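Local coordinates for alcohol dehydrogenase (Aeropyrum pernix, PDB 1H2B), which probably catalyses the NAD-dependent, zinc-assisted interconversion of alcohols and their aldehydes or ketones in a hyperthermophilic archaeon, at residues 162-166 / 318-323; 171-175 / 309-315. All blocks are in the same frame, centred on the assembly; numbering follows the deposited sequence.

Contact 1. Residues 162-166 / 318-323; sequences EMAPL and LVTLAL
A type I beta turn from M163 to L166 leads into helix 166-181, and the side chains of its first and last residues, M163 and L166, lie against 318-323 of helix 312-323. The turn is closed by the bond from L166 N to M163 O, 3.0 Å, and this brings both side chains to the same neighbour. The backbones stay well apart: the CA atoms of L166 and V319 are 7.2 Å from each other, so side chains bridge the gap. M163 does this with its methyl end. Its chain starts beside the backbone N, runs extended through chi2 (-175°) and bends at chi3 (79°), which delivers CE across V319 and L323 at about a right angle. CE lies 4.0 Å from V319 CG1 and equally 4.0 Å from L323 CD2, with A322 CB slightly farther off. L166 shares A322 with M163 and reaches L318, one turn earlier on the helix. One branch, CD1, presses on A322 CB at 3.5 Å, tighter than ordinary van der Waals contact, while CD2 and CB meet L318. The L318 methyl CD2 slants over L166, 4.0 Å from L166 CB, and also rests 3.6 Å from L166 O. A322, whose side chain is a lone methyl, is thus touched by both turn residues. Behind the turn, P165 faces strands 331-335 and 354-358, whereas L318 also leans on L205 of helix 197-209, placing the contact between these elements. The side chain of L166 is about 12 Å from a bound zinc ion. The side-chain to side-chain contacts are all apolar, and no polar bond joins the segments; the cohesion is therefore probably dispersion and burial of apolar surface, tightest at L166 CD1 on A322 CB, while L323 lies at the solvent edge.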
ATOM      1  N   GLU B 162     -17.828 -15.544 -26.341  1.00 20.20           N
ATOM      2  CA  GLU B 162     -16.471 -15.039 -26.367  1.00 21.39           C
ATOM      3  C   GLU B 162     -16.006 -14.492 -25.014  1.00 21.63           C
ATOM      4  O   GLU B 162     -14.824 -14.422 -24.763  1.00 22.35           O
ATOM      5  CB  GLU B 162     -16.348 -13.969 -27.467  1.00 24.87           C
ATOM      6  CG  GLU B 162     -16.143 -14.581 -28.850  1.00 38.48           C
ATOM      7  CD  GLU B 162     -15.802 -13.544 -29.914  1.00 50.14           C
ATOM      8  OE1 GLU B 162     -15.289 -12.437 -29.564  1.00 52.54           O
ATOM      9  OE2 GLU B 162     -16.048 -13.850 -31.106  1.00 51.99           O
ATOM     10  N   MET B 163     -16.948 -14.139 -24.152  1.00 20.53           N
ATOM     11  CA  MET B 163     -16.625 -13.673 -22.817  1.00 17.27           C
ATOM     12  C   MET B 163     -16.437 -14.813 -21.824  1.00 16.98           C
ATOM     13  O   MET B 163     -16.045 -14.546 -20.684  1.00 17.29           O
ATOM     14  CB  MET B 163     -17.737 -12.753 -22.316  1.00 18.26           C
ATOM     15  CG  MET B 163     -17.756 -11.405 -23.113  1.00 18.55           C
ATOM     16  SD  MET B 163     -19.002 -10.243 -22.426  1.00 24.31           S
ATOM     17  CE  MET B 163     -18.132  -9.570 -20.974  1.00 26.34           C
ATOM     18  N   ALA B 164     -16.760 -16.046 -22.199  1.00 16.69           N
ATOM     19  CA  ALA B 164     -16.742 -17.126 -21.226  1.00 15.29           C
ATOM     20  C   ALA B 164     -15.409 -17.209 -20.462  1.00 14.85           C
ATOM     21  O   ALA B 164     -15.408 -17.338 -19.228  1.00 16.62           O
ATOM     22  CB  ALA B 164     -17.041 -18.516 -21.861  1.00 17.06           C
ATOM     23  N   PRO B 165     -14.275 -17.159 -21.178  1.00 15.66           N
ATOM     24  CA  PRO B 165     -13.004 -17.320 -20.455  1.00 16.07           C
ATOM     25  C   PRO B 165     -12.720 -16.243 -19.447  1.00 16.21           C
ATOM     26  O   PRO B 165     -11.851 -16.518 -18.601  1.00 17.12           O
ATOM     27  CB  PRO B 165     -11.963 -17.331 -21.585  1.00 19.26           C
ATOM     28  CG  PRO B 165     -12.762 -17.953 -22.713  1.00 17.49           C
ATOM     29  CD  PRO B 165     -14.041 -17.124 -22.644  1.00 15.88           C
ATOM     30  N   LEU B 166     -13.407 -15.105 -19.483  1.00 15.70           N
ATOM     31  CA  LEU B 166     -13.160 -14.074 -18.453  1.00 15.96           C
ATOM     32  C   LEU B 166     -13.501 -14.612 -17.047  1.00 14.70           C
ATOM     33  O   LEU B 166     -12.955 -14.130 -16.034  1.00 15.90           O
ATOM     34  CB  LEU B 166     -14.003 -12.782 -18.729  1.00 15.61           C
ATOM     35  CG  LEU B 166     -13.718 -12.196 -20.111  1.00 15.24           C
ATOM     36  CD1 LEU B 166     -14.672 -11.028 -20.245  1.00 16.75           C
ATOM     37  CD2 LEU B 166     -12.258 -11.654 -20.216  1.00 18.39           C
ATOM     38  N   LEU B 318     -12.938  -6.629 -14.570  1.00 13.39           N
ATOM     39  CA  LEU B 318     -12.499  -7.235 -15.796  1.00 14.28           C
ATOM     40  C   LEU B 318     -13.600  -7.244 -16.865  1.00 13.84           C
ATOM     41  O   LEU B 318     -13.319  -6.973 -18.023  1.00 15.53           O
ATOM     42  CB  LEU B 318     -11.953  -8.665 -15.486  1.00 11.29           C
ATOM     43  CG  LEU B 318     -11.601  -9.441 -16.744  1.00 14.45           C
ATOM     44  CD1 LEU B 318     -10.388  -8.908 -17.535  1.00 16.55           C
ATOM     45  CD2 LEU B 318     -11.380 -10.889 -16.311  1.00 16.69           C
ATOM     46  N   VAL B 319     -14.845  -7.559 -16.465  1.00 13.88           N
ATOM     47  CA  VAL B 319     -15.958  -7.500 -17.369  1.00 15.68           C
ATOM     48  C   VAL B 319     -16.071  -6.070 -17.945  1.00 17.59           C
ATOM     49  O   VAL B 319     -16.317  -5.930 -19.130  1.00 16.17           O
ATOM     50  CB  VAL B 319     -17.226  -7.926 -16.681  1.00 16.44           C
ATOM     51  CG1 VAL B 319     -18.479  -7.586 -17.565  1.00 18.01           C
ATOM     52  CG2 VAL B 319     -17.185  -9.421 -16.437  1.00 17.30           C
ATOM     53  N   THR B 320     -15.881  -5.058 -17.102  1.00 16.70           N
ATOM     54  CA  THR B 320     -15.884  -3.676 -17.589  1.00 16.94           C
ATOM     55  C   THR B 320     -14.831  -3.448 -18.692  1.00 17.33           C
ATOM     56  O   THR B 320     -15.129  -2.908 -19.771  1.00 17.88           O
ATOM     57  CB  THR B 320     -15.659  -2.720 -16.431  1.00 17.80           C
ATOM     58  OG1 THR B 320     -16.792  -2.758 -15.543  1.00 20.89           O
ATOM     59  CG2 THR B 320     -15.562  -1.253 -17.013  1.00 19.36           C
ATOM     60  N   LEU B 321     -13.589  -3.892 -18.476  1.00 16.65           N
ATOM     61  CA  LEU B 321     -12.553  -3.771 -19.489  1.00 17.32           C
ATOM     62  C   LEU B 321     -12.949  -4.470 -20.800  1.00 16.40           C
ATOM     63  O   LEU B 321     -12.699  -3.969 -21.890  1.00 18.52           O
ATOM     64  CB  LEU B 321     -11.259  -4.436 -18.989  1.00 19.86           C
ATOM     65  CG  LEU B 321     -10.319  -3.661 -18.114  1.00 22.67           C
ATOM     66  CD1 LEU B 321      -9.109  -4.561 -17.812  1.00 18.72           C
ATOM     67  CD2 LEU B 321      -9.875  -2.335 -18.790  1.00 19.29           C
ATOM     68  N   ALA B 322     -13.554  -5.649 -20.695  1.00 16.35           N
ATOM     69  CA  ALA B 322     -13.984  -6.386 -21.877  1.00 16.66           C
ATOM     70  C   ALA B 322     -15.098  -5.636 -22.631  1.00 18.61           C
ATOM     71  O   ALA B 322     -15.032  -5.515 -23.875  1.00 19.39           O
ATOM     72  CB  ALA B 322     -14.400  -7.825 -21.501  1.00 16.98           C
ATOM     73  N   LEU B 323     -16.040  -5.089 -21.877  1.00 18.46           N
ATOM     74  CA  LEU B 323     -17.162  -4.361 -22.503  1.00 17.72           C
ATOM     75  C   LEU B 323     -16.646  -3.076 -23.139  1.00 20.22           C
ATOM     76  O   LEU B 323     -17.231  -2.597 -24.138  1.00 21.32           O
ATOM     77  CB  LEU B 323     -18.270  -4.102 -21.501  1.00 19.28           C
ATOM     78  CG  LEU B 323     -18.986  -5.403 -21.108  1.00 20.08           C
ATOM     79  CD1 LEU B 323     -19.987  -5.109 -19.987  1.00 22.92           C
ATOM     80  CD2 LEU B 323     -19.664  -6.095 -22.321  1.00 24.32           C
TER

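Contact 2. Residues 171-175 / 309-315; sequences ITAYR and VGNYVEL. With NAJ (nicotinamide-adenine-dinucleotide (acidic form)), chain I.
Helix 166-181 comes closest to the approach to helix 312-323 at T172 and V309, whose CA atoms are 4.0 Å apart, and T172 CA points its hydrogen at V309 O (3.4 Å, 166° at the hydrogen). A water donates to both T172 O and V309 O. I171 CD1 lies over the G310-N311 backbone, 3.4 Å from G310 C, and then meets L315 CB; a side chain on G310 would run into I171 CG1. V309 N donates to the nicotinamide amide oxygen O7N at 2.7 Å, and T172 CG2 packs against that same oxygen, so the contact forms part of the cofactor pocket. N311 and E314 make a capping box at the start of helix 312-323: E314 N reaches N311 OD1 (2.9 Å) nearly along the C=O axis, and N311 N returns to E314 OE1 at 2.8 Å. R175, extended from CG to NE, brings NH1 to that OE1 in a salt bridge of 3.0 Å, in the guanidinium plane. OE1 takes R175 NH1 on its syn side and N311 N on its anti side, from one face, tilted 27° and 25° out of the carboxylate plane. E314 CB meets the Y174 ring edge in plane; Y174 OH bonds E317. An alanine in place of E314 would probably leave N311 N without its capping acceptor and R175 NH1 without this carboxylate. R175 has further partners in E119 and, through NE, E301 of the fourth subunit.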
ATOM      1  N   ILE B 171     -10.232 -13.656 -15.021  1.00 12.23           N
ATOM      2  CA  ILE B 171     -10.211 -13.096 -13.657  1.00 12.64           C
ATOM      3  C   ILE B 171      -8.857 -13.476 -12.986  1.00 14.61           C
ATOM      4  O   ILE B 171      -8.278 -12.647 -12.277  1.00 14.06           O
ATOM      5  CB  ILE B 171     -11.453 -13.529 -12.851  1.00 13.49           C
ATOM      6  CG1 ILE B 171     -11.453 -12.835 -11.483  1.00 16.11           C
ATOM      7  CG2 ILE B 171     -11.519 -15.083 -12.697  1.00 16.19           C
ATOM      8  CD1 ILE B 171     -12.544 -13.333 -10.529  1.00 18.68           C
ATOM      9  N   THR B 172      -8.383 -14.699 -13.236  1.00 13.59           N
ATOM     10  CA  THR B 172      -7.110 -15.130 -12.637  1.00 12.69           C
ATOM     11  C   THR B 172      -5.963 -14.269 -13.174  1.00 14.24           C
ATOM     12  O   THR B 172      -5.101 -13.778 -12.402  1.00 13.90           O
ATOM     13  CB  THR B 172      -6.854 -16.608 -12.931  1.00 13.18           C
ATOM     14  OG1 THR B 172      -7.950 -17.373 -12.433  1.00 13.16           O
ATOM     15  CG2 THR B 172      -5.578 -17.075 -12.198  1.00 14.70           C
ATOM     16  N   ALA B 173      -5.930 -14.053 -14.500  1.00 14.46           N
ATOM     17  CA  ALA B 173      -4.896 -13.204 -15.068  1.00 13.48           C
ATOM     18  C   ALA B 173      -5.016 -11.782 -14.505  1.00 11.20           C
ATOM     19  O   ALA B 173      -4.004 -11.167 -14.211  1.00 14.16           O
ATOM     20  CB  ALA B 173      -4.997 -13.191 -16.618  1.00 13.80           C
ATOM     21  N   TYR B 174      -6.241 -11.287 -14.320  1.00 13.46           N
ATOM     22  CA  TYR B 174      -6.453  -9.916 -13.843  1.00 11.92           C
ATOM     23  C   TYR B 174      -5.995  -9.693 -12.409  1.00 12.58           C
ATOM     24  O   TYR B 174      -5.259  -8.718 -12.142  1.00 14.43           O
ATOM     25  CB  TYR B 174      -7.974  -9.564 -14.003  1.00 14.16           C
ATOM     26  CG  TYR B 174      -8.289  -8.158 -13.618  1.00 13.69           C
ATOM     27  CD1 TYR B 174      -8.982  -7.892 -12.443  1.00 13.21           C
ATOM     28  CD2 TYR B 174      -7.929  -7.108 -14.466  1.00 16.08           C
ATOM     29  CE1 TYR B 174      -9.274  -6.604 -12.075  1.00 15.83           C
ATOM     30  CE2 TYR B 174      -8.217  -5.802 -14.120  1.00 16.91           C
ATOM     31  CZ  TYR B 174      -8.882  -5.564 -12.914  1.00 17.99           C
ATOM     32  OH  TYR B 174      -9.171  -4.248 -12.589  1.00 18.43           O
ATOM     33  N   ARG B 175      -6.353 -10.615 -11.499  1.00 13.25           N
ATOM     34  CA  ARG B 175      -5.837 -10.504 -10.131  1.00 13.57           C
ATOM     35  C   ARG B 175      -4.330 -10.587 -10.108  1.00 13.48           C
ATOM     36  O   ARG B 175      -3.660  -9.822  -9.386  1.00 15.26           O
ATOM     37  CB  ARG B 175      -6.432 -11.568  -9.216  1.00 12.63           C
ATOM     38  CG  ARG B 175      -5.970 -11.426  -7.756  1.00 13.36           C
ATOM     39  CD  ARG B 175      -6.703 -12.433  -6.915  1.00 14.33           C
ATOM     40  NE  ARG B 175      -6.349 -12.501  -5.503  1.00 14.84           N
ATOM     41  CZ  ARG B 175      -7.020 -11.922  -4.521  1.00 16.63           C
ATOM     42  NH1 ARG B 175      -8.053 -11.127  -4.764  1.00 15.70           N
ATOM     43  NH2 ARG B 175      -6.662 -12.125  -3.267  1.00 16.86           N
ATOM     44  N   VAL B 309      -7.348 -17.348  -8.641  1.00 13.60           N
ATOM     45  CA  VAL B 309      -8.577 -16.874  -9.301  1.00 14.03           C
ATOM     46  C   VAL B 309      -8.736 -15.391  -9.014  1.00 14.29           C
ATOM     47  O   VAL B 309      -7.849 -14.630  -9.334  1.00 13.62           O
ATOM     48  CB  VAL B 309      -9.784 -17.780  -8.920  1.00 12.24           C
ATOM     49  CG1 VAL B 309     -10.976 -17.538  -9.889  1.00 14.62           C
ATOM     50  CG2 VAL B 309      -9.445 -19.278  -9.005  1.00 15.34           C
ATOM     51  N   GLY B 310      -9.879 -14.950  -8.475  1.00 12.87           N
ATOM     52  CA  GLY B 310      -9.965 -13.566  -8.012  1.00 14.08           C
ATOM     53  C   GLY B 310     -11.286 -13.372  -7.332  1.00 11.82           C
ATOM     54  O   GLY B 310     -12.064 -14.311  -7.127  1.00 13.90           O
ATOM     55  N   ASN B 311     -11.521 -12.136  -6.905  1.00 12.57           N
ATOM     56  CA  ASN B 311     -12.738 -11.895  -6.140  1.00 14.36           C
ATOM     57  C   ASN B 311     -13.843 -11.304  -7.041  1.00 14.00           C
ATOM     58  O   ASN B 311     -13.640 -11.096  -8.238  1.00 14.28           O
ATOM     59  CB  ASN B 311     -12.426 -11.084  -4.881  1.00 14.45           C
ATOM     60  CG  ASN B 311     -11.932  -9.689  -5.172  1.00 17.94           C
ATOM     61  OD1 ASN B 311     -12.348  -9.058  -6.139  1.00 14.53           O
ATOM     62  ND2 ASN B 311     -11.010  -9.190  -4.328  1.00 18.03           N
ATOM     63  N   TYR B 312     -15.017 -11.087  -6.447  1.00 13.77           N
ATOM     64  CA  TYR B 312     -16.161 -10.666  -7.257  1.00 13.68           C
ATOM     65  C   TYR B 312     -15.960  -9.295  -7.852  1.00 14.57           C
ATOM     66  O   TYR B 312     -16.300  -9.057  -9.007  1.00 15.10           O
ATOM     67  CB  TYR B 312     -17.390 -10.682  -6.385  1.00 14.27           C
ATOM     68  CG  TYR B 312     -18.678 -10.373  -7.107  1.00 16.03           C
ATOM     69  CD1 TYR B 312     -19.414 -11.383  -7.744  1.00 15.32           C
ATOM     70  CD2 TYR B 312     -19.152  -9.086  -7.126  1.00 19.27           C
ATOM     71  CE1 TYR B 312     -20.623 -11.129  -8.371  1.00 16.99           C
ATOM     72  CE2 TYR B 312     -20.384  -8.781  -7.775  1.00 19.98           C
ATOM     73  CZ  TYR B 312     -21.102  -9.803  -8.388  1.00 19.54           C
ATOM     74  OH  TYR B 312     -22.309  -9.518  -9.019  1.00 24.99           O
ATOM     75  N   VAL B 313     -15.391  -8.410  -7.051  1.00 14.19           N
ATOM     76  CA  VAL B 313     -15.138  -7.056  -7.561  1.00 16.77           C
ATOM     77  C   VAL B 313     -14.158  -7.089  -8.743  1.00 16.55           C
ATOM     78  O   VAL B 313     -14.344  -6.391  -9.749  1.00 16.04           O
ATOM     79  CB  VAL B 313     -14.695  -6.104  -6.434  1.00 17.89           C
ATOM     80  CG1 VAL B 313     -14.102  -4.808  -6.982  1.00 23.53           C
ATOM     81  CG2 VAL B 313     -15.907  -5.828  -5.507  1.00 19.51           C
ATOM     82  N   GLU B 314     -13.132  -7.914  -8.629  1.00 14.46           N
ATOM     83  CA  GLU B 314     -12.159  -8.073  -9.723  1.00 14.86           C
ATOM     84  C   GLU B 314     -12.834  -8.616 -10.996  1.00 13.46           C
ATOM     85  O   GLU B 314     -12.531  -8.153 -12.092  1.00 13.81           O
ATOM     86  CB  GLU B 314     -11.026  -9.007  -9.277  1.00 16.44           C
ATOM     87  CG  GLU B 314     -10.117  -8.255  -8.307  1.00 15.94           C
ATOM     88  CD  GLU B 314      -9.135  -9.137  -7.536  1.00 18.37           C
ATOM     89  OE1 GLU B 314      -9.363 -10.361  -7.398  1.00 15.50           O
ATOM     90  OE2 GLU B 314      -8.131  -8.558  -7.054  1.00 18.79           O
ATOM     91  N   LEU B 315     -13.773  -9.568 -10.867  1.00 14.32           N
ATOM     92  CA  LEU B 315     -14.475 -10.053 -12.067  1.00 12.73           C
ATOM     93  C   LEU B 315     -15.292  -8.894 -12.666  1.00 12.27           C
ATOM     94  O   LEU B 315     -15.303  -8.724 -13.893  1.00 14.49           O
ATOM     95  CB  LEU B 315     -15.413 -11.235 -11.743  1.00 15.30           C
ATOM     96  CG  LEU B 315     -16.108 -11.817 -12.977  1.00 13.90           C
ATOM     97  CD1 LEU B 315     -15.189 -12.272 -14.115  1.00 17.26           C
ATOM     98  CD2 LEU B 315     -17.017 -12.929 -12.418  1.00 17.92           C
TER
HETATM   99  PA  NAJ I1361      -2.775 -23.562 -21.280  1.00 17.71           P
HETATM  100  O1A NAJ I1361      -2.519 -25.019 -21.548  1.00 18.35           O
HETATM  101  O2A NAJ I1361      -3.807 -22.808 -22.134  1.00 17.12           O
HETATM  102  O5B NAJ I1361      -1.463 -22.675 -21.481  1.00 17.76           O
HETATM  103  C5B NAJ I1361      -0.163 -23.122 -21.071  1.00 17.01           C
HETATM  104  C4B NAJ I1361       0.792 -22.369 -21.983  1.00 15.34           C
HETATM  105  O4B NAJ I1361       2.123 -22.614 -21.485  1.00 14.23           O
HETATM  106  C3B NAJ I1361       0.715 -22.797 -23.448  1.00 15.86           C
HETATM  107  O3B NAJ I1361       0.623 -21.666 -24.330  1.00 18.05           O
HETATM  108  C2B NAJ I1361       2.035 -23.547 -23.553  1.00 17.90           C
HETATM  109  O2B NAJ I1361       2.558 -23.624 -24.889  1.00 18.14           O
HETATM  110  C1B NAJ I1361       2.973 -22.782 -22.611  1.00 16.05           C
HETATM  111  N9A NAJ I1361       4.151 -23.528 -22.169  1.00 17.34           N
HETATM  112  C8A NAJ I1361       4.322 -24.898 -21.928  1.00 19.14           C
HETATM  113  N7A NAJ I1361       5.593 -25.121 -21.494  1.00 17.28           N
HETATM  114  C5A NAJ I1361       6.234 -23.916 -21.465  1.00 16.16           C
HETATM  115  C6A NAJ I1361       7.507 -23.532 -21.120  1.00 17.04           C
HETATM  116  N6A NAJ I1361       8.456 -24.402 -20.747  1.00 17.61           N
HETATM  117  N1A NAJ I1361       7.814 -22.197 -21.137  1.00 15.51           N
HETATM  118  C2A NAJ I1361       6.911 -21.237 -21.559  1.00 14.92           C
HETATM  119  N3A NAJ I1361       5.670 -21.629 -21.921  1.00 13.16           N
HETATM  120  C4A NAJ I1361       5.344 -22.948 -21.878  1.00 15.34           C
HETATM  121  O3  NAJ I1361      -3.124 -23.459 -19.733  1.00 16.09           O
HETATM  122  PN  NAJ I1361      -4.119 -22.438 -18.976  1.00 15.94           P
HETATM  123  O1N NAJ I1361      -5.478 -22.968 -18.972  1.00 15.80           O
HETATM  124  O2N NAJ I1361      -3.868 -21.064 -19.455  1.00 15.31           O
HETATM  125  O5D NAJ I1361      -3.599 -22.648 -17.471  1.00 14.60           O
HETATM  126  C5D NAJ I1361      -2.286 -22.192 -17.150  1.00 15.36           C
HETATM  127  C4D NAJ I1361      -1.892 -22.731 -15.784  1.00 14.07           C
HETATM  128  O4D NAJ I1361      -2.643 -22.008 -14.793  1.00 15.72           O
HETATM  129  C3D NAJ I1361      -2.253 -24.199 -15.564  1.00 13.51           C
HETATM  130  O3D NAJ I1361      -1.326 -24.748 -14.610  1.00 15.30           O
HETATM  131  C2D NAJ I1361      -3.645 -24.117 -14.923  1.00 16.56           C
HETATM  132  O2D NAJ I1361      -4.037 -25.243 -14.190  1.00 16.12           O
HETATM  133  C1D NAJ I1361      -3.393 -22.905 -14.009  1.00 14.56           C
HETATM  134  N1N NAJ I1361      -4.546 -22.203 -13.446  1.00 14.82           N
HETATM  135  C2N NAJ I1361      -4.331 -21.545 -12.271  1.00 14.47           C
HETATM  136  C3N NAJ I1361      -5.352 -20.802 -11.703  1.00 13.13           C
HETATM  137  C7N NAJ I1361      -5.126 -20.136 -10.386  1.00 14.95           C
HETATM  138  O7N NAJ I1361      -6.202 -19.514  -9.874  1.00 14.75           O
HETATM  139  N7N NAJ I1361      -3.956 -20.057  -9.745  1.00 13.75           N
HETATM  140  C4N NAJ I1361      -6.638 -20.674 -12.324  1.00 16.75           C
HETATM  141  C5N NAJ I1361      -6.731 -21.238 -13.628  1.00 16.34           C
HETATM  142  C6N NAJ I1361      -5.714 -22.013 -14.152  1.00 16.13           C
HETATM  143  O   HOH W   1      -5.059 -14.725  -9.722  1.00 14.28           O

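The centres of contact 1 and contact 2 lie 11 Å apart, and both use helix 312-323: contact 2 its first turn and the approach to it, contact 1 its later turns. Along the chain the order is 162-166, 171-175, 309-315, 318-323, so contact 2 falls within the span that contact 1 encloses. Helix 166-181 follows the turn of contact 1 directly, and the two contacts touch where L166 O lies 2.9 Å from I171 N, a probable hydrogen bond. Packing of L318 CD2 on I171 N and of L321 CD1 on Y174 continues the interface. Helix 312-323 thus meets the turn at 163-166 and helix 166-181 at successive points, the latter next to the cofactor-binding V309.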